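PDB 1JHS: nuclear import protein MOG1 from Saccharomyces cerevisiae, which binds the Ran-family GTPase Gsp1 and takes part in nuclear protein import and poly(A)+ mRNA export. Local coordinates for residues I131-T134 against D139-I142. The protein carries 1 engineered substitution. Sequence-based numbering, arbitrary orientation.
Sequences IRLT and DVVI
Arg132 and Asp139 illustrate how a buried ion pair can occupy a non-hydrogen-bonded site of an antiparallel sheet. The two side chains run alongside each other in the same direction, and the arginine bends at chi3 (76°), which turns the edge carrying NE and NH2 toward the carboxylate. The grip is side-on and two-pronged: Arg132 NE donates to Asp139 OD1 at 3.0 Å, nearly straight, while Arg132 NH2 reaches the syn lone pair of Asp139 OD2 at 3.2 Å. Guanidinium and carboxylate planes stay 41° apart, a twisted rather than coplanar pairing. Further bonds hold both groups: Arg132 NH1 donates to the carbonyl of Lys67, and Asp139 OD2 also pairs with His77 NE2 on helix 70-83 and with the backbone N of Val65. Strands 124-133 and 138-147 form a beta hairpin within the large antiparallel sheet of the Mog1 fold, and the pair lies on the sheet face covered by that helix. At the adjoining hydrogen-bonded pair, Ile131 and Val140 exchange two backbone bonds, Ile131 N to Val140 O at 2.9 Å and Val140 N to Ile131 O at 2.8 Å. The side chains lie on the opposite face from Arg132 and Asp139, with Ile131 CB 3.9 Å from Val140 CB. With CG2 anti to its carbonyl carbon, Val140 meets Leu133 CD1 through that methyl at 3.7 Å, whereas Ile131 CD1 touches Ile142 CD1 at 4.1 Å, methyl against methyl.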
loop_
_atom_site.group_PDB
_atom_site.type_symbol
_atom_site.label_atom_id
_atom_site.label_comp_id
_atom_site.label_asym_id
_atom_site.label_seq_id
_atom_site.Cartn_x
_atom_site.Cartn_y
_atom_site.Cartn_z
ATOM N N ILE A 131 7.963 4.659 -4.936
ATOM C CA ILE A 131 8.959 5.678 -4.617
ATOM C C ILE A 131 10.206 5.164 -5.340
ATOM O O ILE A 131 10.771 4.143 -4.951
ATOM C CB ILE A 131 9.246 5.754 -3.099
ATOM C CG1 ILE A 131 7.982 6.216 -2.364
ATOM C CG2 ILE A 131 10.372 6.752 -2.846
ATOM C CD1 ILE A 131 8.027 6.095 -0.823
ATOM N N ARG A 132 10.618 5.861 -6.391
ATOM C CA ARG A 132 11.778 5.415 -7.162
ATOM C C ARG A 132 13.094 5.939 -6.596
ATOM O O ARG A 132 13.323 7.150 -6.594
ATOM C CB ARG A 132 11.618 5.880 -8.617
ATOM C CG ARG A 132 10.192 5.656 -9.189
ATOM C CD ARG A 132 10.220 5.538 -10.717
ATOM N NE ARG A 132 10.719 4.225 -11.121
ATOM C CZ ARG A 132 10.971 3.867 -12.382
ATOM N NH1 ARG A 132 10.787 4.729 -13.377
ATOM N NH2 ARG A 132 11.357 2.621 -12.650
ATOM N N LEU A 133 13.939 5.039 -6.093
ATOM C CA LEU A 133 15.254 5.429 -5.589
ATOM C C LEU A 133 16.243 5.088 -6.712
ATOM O O LEU A 133 17.022 4.129 -6.631
ATOM C CB LEU A 133 15.589 4.658 -4.319
ATOM C CG LEU A 133 14.611 4.925 -3.164
ATOM C CD1 LEU A 133 15.084 4.138 -1.938
ATOM C CD2 LEU A 133 14.558 6.431 -2.833
ATOM N N THR A 134 16.155 5.887 -7.776
ATOM C CA THR A 134 16.953 5.731 -8.986
ATOM C C THR A 134 18.451 5.597 -8.717
ATOM O O THR A 134 19.132 4.772 -9.339
ATOM C CB THR A 134 16.665 6.919 -9.916
ATOM O OG1 THR A 134 15.238 7.030 -10.081
ATOM C CG2 THR A 134 17.323 6.723 -11.256
ATOM N N ASP A 139 13.164 0.318 -6.601
ATOM C CA ASP A 139 11.801 0.847 -6.713
ATOM C C ASP A 139 11.133 0.400 -5.399
ATOM O O ASP A 139 10.987 -0.807 -5.156
ATOM C CB ASP A 139 11.037 0.216 -7.896
ATOM C CG ASP A 139 11.116 1.061 -9.167
ATOM O OD1 ASP A 139 11.581 2.232 -9.068
ATOM O OD2 ASP A 139 10.696 0.567 -10.254
ATOM N N VAL A 140 10.809 1.363 -4.532
ATOM C CA VAL A 140 10.137 1.032 -3.265
ATOM C C VAL A 140 8.632 0.951 -3.534
ATOM O O VAL A 140 8.049 1.921 -4.024
ATOM C CB VAL A 140 10.354 2.110 -2.216
ATOM C CG1 VAL A 140 9.653 1.703 -0.892
ATOM C CG2 VAL A 140 11.858 2.326 -2.008
ATOM N N VAL A 141 8.003 -0.182 -3.198
ATOM C CA VAL A 141 6.558 -0.324 -3.409
ATOM C C VAL A 141 5.873 -0.491 -2.043
ATOM O O VAL A 141 6.201 -1.387 -1.278
ATOM C CB VAL A 141 6.214 -1.520 -4.344
ATOM C CG1 VAL A 141 4.687 -1.655 -4.521
ATOM C CG2 VAL A 141 6.861 -1.300 -5.728
ATOM N N ILE A 142 4.947 0.413 -1.740
ATOM C CA ILE A 142 4.218 0.351 -0.473
ATOM C C ILE A 142 2.797 -0.076 -0.814
ATOM O O ILE A 142 2.154 0.569 -1.660
ATOM C CB ILE A 142 4.164 1.728 0.240
ATOM C CG1 ILE A 142 5.588 2.227 0.546
ATOM C CG2 ILE A 142 3.414 1.590 1.576
ATOM C CD1 ILE A 142 5.665 3.526 1.412
#